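Local coordinates for adhesion and penetration protein autotransporter (Haemophilus influenzae, PDB 3SYJ) that promotes adherence to and invasion of host cells, is probably a serine protease, and through its secreted passenger domain drives bacterial aggregation, at residues 44-49 against 148-153; 232-237 against 252-257. One frame throughout, in Å; residues are numbered along the deposited sequence.

Contact 1: residues 44-49 against 148-153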
ATOM      1  N   THR A  44      14.550 -50.584   8.036  1.00 19.42           N
ATOM      2  CA  THR A  44      15.604 -49.699   7.553  1.00 22.01           C
ATOM      3  C   THR A  44      15.987 -50.096   6.136  1.00 21.91           C
ATOM      4  O   THR A  44      16.572 -49.307   5.403  1.00 21.16           O
ATOM      5  CB  THR A  44      16.869 -49.736   8.447  1.00 21.32           C
ATOM      6  OG1 THR A  44      17.458 -51.042   8.409  1.00 22.58           O
ATOM      7  CG2 THR A  44      16.523 -49.387   9.885  1.00 21.52           C
ATOM      8  N   LYS A  45      15.648 -51.325   5.758  1.00 21.49           N
ATOM      9  CA  LYS A  45      16.026 -51.850   4.453  1.00 17.71           C
ATOM     10  C   LYS A  45      14.841 -52.277   3.568  1.00 21.91           C
ATOM     11  O   LYS A  45      15.035 -52.858   2.502  1.00 21.26           O
ATOM     12  CB  LYS A  45      17.031 -52.986   4.620  1.00 17.43           C
ATOM     13  CG  LYS A  45      18.316 -52.507   5.244  1.00 20.31           C
ATOM     14  CD  LYS A  45      19.195 -53.649   5.727  1.00 26.23           C
ATOM     15  CE  LYS A  45      20.565 -53.115   6.150  1.00 36.42           C
ATOM     16  NZ  LYS A  45      21.460 -54.157   6.728  1.00 42.06           N
ATOM     17  N   ALA A  46      13.621 -51.967   4.001  1.00 18.69           N
ATOM     18  CA  ALA A  46      12.442 -52.197   3.178  1.00 16.40           C
ATOM     19  C   ALA A  46      11.334 -51.286   3.648  1.00 18.13           C
ATOM     20  O   ALA A  46      11.279 -50.943   4.827  1.00 22.48           O
ATOM     21  CB  ALA A  46      12.002 -53.649   3.259  1.00 16.85           C
ATOM     22  N   PRO A  47      10.456 -50.868   2.725  1.00 20.35           N
ATOM     23  CA  PRO A  47       9.258 -50.131   3.128  1.00 16.81           C
ATOM     24  C   PRO A  47       8.340 -51.092   3.873  1.00 15.45           C
ATOM     25  O   PRO A  47       8.258 -52.260   3.480  1.00 13.83           O
ATOM     26  CB  PRO A  47       8.627 -49.729   1.789  1.00 19.01           C
ATOM     27  CG  PRO A  47       9.721 -49.902   0.769  1.00 22.76           C
ATOM     28  CD  PRO A  47      10.535 -51.037   1.264  1.00 19.59           C
ATOM     29  N   MET A  48       7.691 -50.629   4.939  1.00 15.39           N
ATOM     30  CA  MET A  48       6.807 -51.485   5.737  1.00 13.24           C
ATOM     31  C   MET A  48       5.810 -52.261   4.874  1.00 15.06           C
ATOM     32  O   MET A  48       5.112 -51.683   4.041  1.00 14.49           O
ATOM     33  CB  MET A  48       6.033 -50.656   6.766  1.00 13.77           C
ATOM     34  CG  MET A  48       5.055 -51.465   7.598  1.00 13.74           C
ATOM     35  SD  MET A  48       5.842 -52.631   8.748  1.00 14.86           S
ATOM     36  CE  MET A  48       4.402 -53.267   9.603  1.00 14.39           C
ATOM     37  N   ILE A  49       5.740 -53.569   5.101  1.00 12.96           N
ATOM     38  CA  ILE A  49       4.853 -54.466   4.369  1.00 13.14           C
ATOM     39  C   ILE A  49       3.379 -54.017   4.442  1.00 13.51           C
ATOM     40  O   ILE A  49       2.956 -53.384   5.405  1.00 14.54           O
ATOM     41  CB  ILE A  49       5.004 -55.907   4.928  1.00 12.86           C
ATOM     42  CG1 ILE A  49       4.341 -56.941   4.023  1.00 11.14           C
ATOM     43  CG2 ILE A  49       4.459 -56.003   6.350  1.00 14.46           C
ATOM     44  CD1 ILE A  49       4.579 -58.370   4.471  1.00  7.98           C
ATOM     45  N   TYR A 148      17.846 -60.654   0.819  1.00 23.65           N
ATOM     46  CA  TYR A 148      16.626 -60.719   1.617  1.00 22.37           C
ATOM     47  C   TYR A 148      16.854 -60.130   3.007  1.00 21.10           C
ATOM     48  O   TYR A 148      17.038 -60.872   3.973  1.00 21.35           O
ATOM     49  CB  TYR A 148      16.195 -62.174   1.771  1.00 22.76           C
ATOM     50  CG  TYR A 148      15.853 -62.859   0.468  1.00 25.97           C
ATOM     51  CD1 TYR A 148      14.711 -62.515  -0.243  1.00 22.01           C
ATOM     52  CD2 TYR A 148      16.663 -63.859  -0.042  1.00 31.71           C
ATOM     53  CE1 TYR A 148      14.391 -63.146  -1.428  1.00 25.62           C
ATOM     54  CE2 TYR A 148      16.354 -64.499  -1.228  1.00 29.33           C
ATOM     55  CZ  TYR A 148      15.219 -64.142  -1.916  1.00 30.95           C
ATOM     56  OH  TYR A 148      14.920 -64.783  -3.095  1.00 31.88           O
ATOM     57  N   PRO A 149      16.849 -58.794   3.111  1.00 16.54           N
ATOM     58  CA  PRO A 149      17.214 -58.087   4.345  1.00 16.21           C
ATOM     59  C   PRO A 149      16.129 -58.086   5.410  1.00 20.80           C
ATOM     60  O   PRO A 149      16.453 -58.080   6.596  1.00 21.32           O
ATOM     61  CB  PRO A 149      17.447 -56.654   3.871  1.00 17.11           C
ATOM     62  CG  PRO A 149      16.659 -56.523   2.635  1.00 17.80           C
ATOM     63  CD  PRO A 149      16.610 -57.873   1.988  1.00 17.75           C
ATOM     64  N   GLU A 150      14.866 -58.072   4.994  1.00 17.68           N
ATOM     65  CA  GLU A 150      13.755 -58.024   5.935  1.00 16.25           C
ATOM     66  C   GLU A 150      12.881 -59.274   5.844  1.00 16.96           C
ATOM     67  O   GLU A 150      12.728 -59.869   4.773  1.00 19.94           O
ATOM     68  CB  GLU A 150      12.927 -56.761   5.705  1.00 14.71           C
ATOM     69  CG  GLU A 150      13.753 -55.478   5.693  1.00 14.76           C
ATOM     70  CD  GLU A 150      14.039 -54.925   7.077  1.00 19.79           C
ATOM     71  OE1 GLU A 150      13.683 -55.586   8.077  1.00 23.31           O
ATOM     72  OE2 GLU A 150      14.614 -53.817   7.169  1.00 18.35           O
ATOM     73  N   ARG A 151      12.328 -59.680   6.980  1.00 16.57           N
ATOM     74  CA  ARG A 151      11.452 -60.842   7.040  1.00 16.19           C
ATOM     75  C   ARG A 151      10.451 -60.622   8.171  1.00 19.15           C
ATOM     76  O   ARG A 151      10.843 -60.206   9.261  1.00 20.40           O
ATOM     77  CB  ARG A 151      12.260 -62.126   7.278  1.00 14.48           C
ATOM     78  CG  ARG A 151      11.867 -63.255   6.340  1.00 20.94           C
ATOM     79  CD  ARG A 151      12.080 -64.642   6.915  1.00 17.13           C
ATOM     80  NE  ARG A 151      13.403 -65.200   6.662  1.00 25.29           N
ATOM     81  CZ  ARG A 151      13.635 -66.372   6.067  1.00 22.93           C
ATOM     82  NH1 ARG A 151      12.638 -67.125   5.637  1.00 18.22           N
ATOM     83  NH2 ARG A 151      14.877 -66.796   5.908  1.00 28.32           N
ATOM     84  N   VAL A 152       9.168 -60.888   7.919  1.00 13.46           N
ATOM     85  CA  VAL A 152       8.134 -60.680   8.938  1.00 12.58           C
ATOM     86  C   VAL A 152       7.082 -61.798   8.951  1.00 14.96           C
ATOM     87  O   VAL A 152       6.967 -62.562   7.990  1.00 15.57           O
ATOM     88  CB  VAL A 152       7.410 -59.333   8.748  1.00 12.54           C
ATOM     89  CG1 VAL A 152       8.396 -58.181   8.779  1.00 12.47           C
ATOM     90  CG2 VAL A 152       6.642 -59.328   7.440  1.00 12.48           C
ATOM     91  N   ARG A 153       6.328 -61.893  10.045  1.00 12.45           N
ATOM     92  CA  ARG A 153       5.212 -62.837  10.146  1.00 12.82           C
ATOM     93  C   ARG A 153       4.058 -62.217  10.929  1.00 12.91           C
ATOM     94  O   ARG A 153       4.203 -61.170  11.562  1.00 12.76           O
ATOM     95  CB  ARG A 153       5.636 -64.169  10.789  1.00 12.81           C
ATOM     96  CG  ARG A 153       5.922 -64.106  12.300  1.00 14.74           C
ATOM     97  CD  ARG A 153       5.785 -65.486  12.967  1.00 11.70           C
ATOM     98  NE  ARG A 153       4.413 -65.989  12.855  1.00 13.50           N
ATOM     99  CZ  ARG A 153       3.438 -65.736  13.727  1.00 19.38           C
ATOM    100  NH1 ARG A 153       3.677 -65.004  14.812  1.00 16.96           N
ATOM    101  NH2 ARG A 153       2.217 -66.229  13.523  1.00 17.74           N
TER
HETATM  102  O   HOH W   1      16.017 -52.955   9.216  1.00 26.55           O

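Contact 2: residues 232-237 against 252-257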
ATOM      1  N   TRP A 232       7.833 -57.157  -1.372  1.00 12.77           N
ATOM      2  CA  TRP A 232       7.520 -58.146  -0.360  1.00 16.71           C
ATOM      3  C   TRP A 232       6.917 -59.356  -1.074  1.00 15.99           C
ATOM      4  O   TRP A 232       6.107 -59.213  -1.995  1.00 15.73           O
ATOM      5  CB  TRP A 232       6.564 -57.585   0.692  1.00 14.94           C
ATOM      6  CG  TRP A 232       7.224 -56.684   1.706  1.00 12.59           C
ATOM      7  CD1 TRP A 232       7.201 -55.314   1.736  1.00 13.35           C
ATOM      8  CD2 TRP A 232       7.999 -57.095   2.842  1.00 13.93           C
ATOM      9  NE1 TRP A 232       7.916 -54.848   2.822  1.00 10.76           N
ATOM     10  CE2 TRP A 232       8.416 -55.923   3.517  1.00 12.55           C
ATOM     11  CE3 TRP A 232       8.383 -58.340   3.356  1.00 11.13           C
ATOM     12  CZ2 TRP A 232       9.188 -55.960   4.680  1.00 12.03           C
ATOM     13  CZ3 TRP A 232       9.161 -58.373   4.520  1.00 14.23           C
ATOM     14  CH2 TRP A 232       9.550 -57.192   5.161  1.00 12.51           C
ATOM     15  N   LEU A 233       7.348 -60.546  -0.680  1.00 15.54           N
ATOM     16  CA  LEU A 233       6.811 -61.784  -1.234  1.00 16.12           C
ATOM     17  C   LEU A 233       6.382 -62.639  -0.072  1.00 15.55           C
ATOM     18  O   LEU A 233       6.989 -62.566   1.001  1.00 18.39           O
ATOM     19  CB  LEU A 233       7.884 -62.532  -2.031  1.00 14.96           C
ATOM     20  CG  LEU A 233       8.417 -61.847  -3.288  1.00 17.14           C
ATOM     21  CD1 LEU A 233       9.807 -62.334  -3.635  1.00 20.27           C
ATOM     22  CD2 LEU A 233       7.477 -62.106  -4.433  1.00 19.27           C
ATOM     23  N   ILE A 234       5.339 -63.441  -0.250  1.00 13.72           N
ATOM     24  CA  ILE A 234       5.057 -64.429   0.770  1.00 14.61           C
ATOM     25  C   ILE A 234       6.068 -65.552   0.575  1.00 18.49           C
ATOM     26  O   ILE A 234       6.294 -66.002  -0.550  1.00 17.72           O
ATOM     27  CB  ILE A 234       3.600 -64.958   0.764  1.00 13.96           C
ATOM     28  CG1 ILE A 234       3.454 -66.027   1.854  1.00 12.51           C
ATOM     29  CG2 ILE A 234       3.217 -65.508  -0.596  1.00 10.49           C
ATOM     30  CD1 ILE A 234       2.042 -66.415   2.165  1.00 11.42           C
ATOM     31  N   ASN A 235       6.701 -65.978   1.667  1.00 18.98           N
ATOM     32  CA  ASN A 235       7.766 -66.972   1.581  1.00 15.67           C
ATOM     33  C   ASN A 235       7.325 -68.332   2.094  1.00 14.82           C
ATOM     34  O   ASN A 235       7.744 -69.359   1.580  1.00 18.25           O
ATOM     35  CB  ASN A 235       9.010 -66.484   2.327  1.00 23.21           C
ATOM     36  CG  ASN A 235      10.204 -67.419   2.173  1.00 23.29           C
ATOM     37  OD1 ASN A 235      10.378 -68.077   1.141  1.00 21.30           O
ATOM     38  ND2 ASN A 235      11.037 -67.472   3.202  1.00 12.35           N
ATOM     39  N   GLY A 236       6.472 -68.345   3.108  1.00 15.00           N
ATOM     40  CA  GLY A 236       6.037 -69.609   3.662  1.00 14.89           C
ATOM     41  C   GLY A 236       4.843 -69.484   4.576  1.00 18.44           C
ATOM     42  O   GLY A 236       4.377 -68.375   4.874  1.00 14.40           O
ATOM     43  N   ILE A 237       4.342 -70.630   5.019  1.00 15.04           N
ATOM     44  CA  ILE A 237       3.227 -70.656   5.957  1.00 18.12           C
ATOM     45  C   ILE A 237       3.615 -71.424   7.219  1.00 21.00           C
ATOM     46  O   ILE A 237       4.288 -72.458   7.149  1.00 19.41           O
ATOM     47  CB  ILE A 237       1.989 -71.286   5.315  1.00 20.92           C
ATOM     48  CG1 ILE A 237       2.334 -72.667   4.747  1.00 17.14           C
ATOM     49  CG2 ILE A 237       1.459 -70.372   4.207  1.00 15.65           C
ATOM     50  CD1 ILE A 237       1.126 -73.417   4.211  1.00 22.47           C
ATOM     51  N   GLN A 252       6.445 -74.148   6.105  1.00 21.22           N
ATOM     52  CA  GLN A 252       6.379 -74.757   4.785  1.00 28.10           C
ATOM     53  C   GLN A 252       6.483 -73.654   3.727  1.00 23.19           C
ATOM     54  O   GLN A 252       5.652 -72.744   3.692  1.00 21.81           O
ATOM     55  CB  GLN A 252       5.071 -75.525   4.624  1.00 23.41           C
ATOM     56  CG  GLN A 252       4.981 -76.757   5.499  1.00 26.04           C
ATOM     57  CD  GLN A 252       6.023 -77.785   5.142  1.00 24.28           C
ATOM     58  OE1 GLN A 252       6.943 -78.040   5.912  1.00 32.38           O
ATOM     59  NE2 GLN A 252       5.893 -78.374   3.964  1.00 26.14           N
ATOM     60  N   LEU A 253       7.509 -73.723   2.883  1.00 21.53           N
ATOM     61  CA  LEU A 253       7.690 -72.729   1.829  1.00 22.96           C
ATOM     62  C   LEU A 253       6.498 -72.734   0.869  1.00 22.16           C
ATOM     63  O   LEU A 253       5.828 -73.750   0.717  1.00 20.07           O
ATOM     64  CB  LEU A 253       8.998 -72.974   1.069  1.00 24.50           C
ATOM     65  CG  LEU A 253      10.293 -72.913   1.894  1.00 26.55           C
ATOM     66  CD1 LEU A 253      11.502 -73.138   1.000  1.00 30.97           C
ATOM     67  CD2 LEU A 253      10.431 -71.595   2.639  1.00 24.05           C
ATOM     68  N   VAL A 254       6.220 -71.596   0.236  1.00 24.25           N
ATOM     69  CA  VAL A 254       5.076 -71.518  -0.674  1.00 24.69           C
ATOM     70  C   VAL A 254       5.389 -72.233  -1.979  1.00 24.35           C
ATOM     71  O   VAL A 254       6.541 -72.259  -2.419  1.00 27.62           O
ATOM     72  CB  VAL A 254       4.651 -70.063  -0.961  1.00 21.31           C
ATOM     73  CG1 VAL A 254       4.063 -69.426   0.299  1.00 18.80           C
ATOM     74  CG2 VAL A 254       5.834 -69.258  -1.493  1.00 17.67           C
ATOM     75  N   ARG A 255       4.355 -72.793  -2.601  1.00 21.93           N
ATOM     76  CA  ARG A 255       4.534 -73.642  -3.773  1.00 24.48           C
ATOM     77  C   ARG A 255       3.947 -73.029  -5.049  1.00 24.39           C
ATOM     78  O   ARG A 255       2.786 -73.230  -5.374  1.00 21.95           O
ATOM     79  CB  ARG A 255       3.971 -75.034  -3.485  1.00 21.77           C
ATOM     80  CG  ARG A 255       4.556 -75.606  -2.192  1.00 24.32           C
ATOM     81  CD  ARG A 255       4.002 -76.969  -1.816  1.00 24.91           C
ATOM     82  NE  ARG A 255       4.387 -77.329  -0.453  1.00 23.20           N
ATOM     83  CZ  ARG A 255       3.779 -78.259   0.274  1.00 23.91           C
ATOM     84  NH1 ARG A 255       2.763 -78.934  -0.232  1.00 25.23           N
ATOM     85  NH2 ARG A 255       4.183 -78.511   1.509  1.00 26.10           N
ATOM     86  N   LYS A 256       4.780 -72.284  -5.766  1.00 25.18           N
ATOM     87  CA  LYS A 256       4.358 -71.529  -6.938  1.00 24.93           C
ATOM     88  C   LYS A 256       3.917 -72.432  -8.096  1.00 27.12           C
ATOM     89  O   LYS A 256       2.990 -72.098  -8.830  1.00 24.51           O
ATOM     90  CB  LYS A 256       5.507 -70.627  -7.388  1.00 27.82           C
ATOM     91  CG  LYS A 256       5.169 -69.627  -8.474  1.00 26.68           C
ATOM     92  CD  LYS A 256       4.896 -68.257  -7.882  1.00 36.54           C
ATOM     93  CE  LYS A 256       5.197 -67.147  -8.884  1.00 45.93           C
ATOM     94  NZ  LYS A 256       6.644 -67.092  -9.254  1.00 42.64           N
ATOM     95  N   SER A 257       4.584 -73.571  -8.262  1.00 29.10           N
ATOM     96  CA  SER A 257       4.265 -74.493  -9.351  1.00 26.97           C
ATOM     97  C   SER A 257       2.962 -75.218  -9.100  1.00 28.96           C
ATOM     98  O   SER A 257       2.212 -75.507 -10.030  1.00 30.15           O
ATOM     99  CB  SER A 257       5.377 -75.521  -9.545  1.00 35.25           C
ATOM    100  OG  SER A 257       6.350 -75.044 -10.456  1.00 50.04           O
TER

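Contact 1: residues 44-49 against 148-153
Lys-45 and Ala-46 pass Pro-149 and Glu-150 with CA atoms 6.4 and 6.6 Å apart, too far for strand pairing, and the two backbones have drawn further apart by Ile-49 and Val-152, so at least one side chain takes part in each touch, a glutamate reaching the loop backbone at one end and apolar groups meeting at the other. The polar centre is the carboxylate of Glu-150. OE2 accepts the backbone N-H of Lys-45 at 3.0 Å (N to OE2), a moderately bent bond of 151° that uses the anti lone pair, the one turned away from OE1. A water donates to the same OE2 at 2.6 Å and sits 2.5 Å from OG1 of Thr-44, tying that hydroxyl to the carboxylate. With CG beside the backbone N and the chain bent at chi2 (-83°), Glu-150 lays its CG against CB of Ala-46, 3.5 Å away, while its carboxylate reaches back to the Lys-45 amide. CB and CD of the extended Lys-45 chain lie against CB of Pro-149, the two side chains meeting at a slant, while the ammonium end leads away. Ile-49 and Val-152 run antiparallel to one another as side chains, CD1 of Ile-49 meeting CG2 of Val-152 at 3.7 Å. This methyl pair is buried; Phe-223 also packs on Ile-49, and Phe-15 of helix 9-17 on Val-152. The side chain of Trp-232 on strand 231-238 packs against Ala-46, Ile-49 and Glu-150. The arrangement is structural, away from the annotated active site: the irregular loop that follows strand 38-42 lies beside the segment that runs into the strand around 151-155, a member of the antiparallel sheet of this chymotrypsin-like protease domain, with a buried glutamate holding a loop amide.

Contact 2: residues 232-237 against 252-257
Ile-237 and Gln-252 form an antiparallel, hydrogen-bonded pair in the beta hairpin of strands 231-238 and 249-253, part of the protease domain's antiparallel sheet. Gly-236 faces Leu-253 as the adjoining non-hydrogen-bonded pair. On the other edge of strand 231-238, a classic beta bulge sets Asn-235 and Gly-236 together opposite the single residue Met-222 of strand 221-226.

Three backbone bonds cross. Ile-237 N donates to Gln-252 O at 2.8 Å, and Gln-252 N returns a bond to Ile-237 O at 2.9 Å. Val-254 N then bonds to Asn-235 O at 3.0 Å, but from above the carbonyl plane, 42° out of it, as the chain leaves the strand. The same oxygen also takes a CA-H...O contact from Leu-253 CA, so two neighbouring residues share one acceptor.

The apolar part lies around Val-254. Its CG1 rests against CG1 of Ile-234 at 3.8 Å, the two side chains crossing at a slant, and its other methyl, CG2, lies 3.4 Å from Ile-234 O, the shortest of the side-chain approaches here. Val-69 of strand 67-69 packs on both Ile-234 and Ile-237. CG1 of Ile-237 occupies the position between its own backbone N and carbonyl carbon (chi1 54°), which sets it 3.5 Å from Gln-252 O and beside CB of that residue. This side chain is about 8 Å from that of Ser-218, the active-site serine assigned by similarity.

Among polar side chains, Asn-235 has its OD1 hydrogen-bonded to Thr-134 OG1. The side chains of Asn-235 and Leu-253 run alongside in a common direction. Within the hairpin, Asn-235 OD1 comes to 3.8 Å from Leu-253 CD2, an oxygen beside a methyl.

Both contacts belong to the protease domain at the N-terminal end of the passenger, ahead of the long beta-helical stalk, and their centres lie 16 Å apart. They follow in series along the chain: contact 1 is complete before contact 2 begins. Both reach the same seven-stranded antiparallel sheet, where strand 221-226 separates strand 151-155 from strand 231-238. Trp-232 bridges them, its NE1 probably hydrogen-bonded to Pro-47 O at 2.7 Å and its CH2 packed 3.4 Å from CB of Glu-150. Contact 1 lays a loop against one part of the sheet, whereas contact 2 builds a hairpin nearer the presumed catalytic serine and leads into helix 256-266.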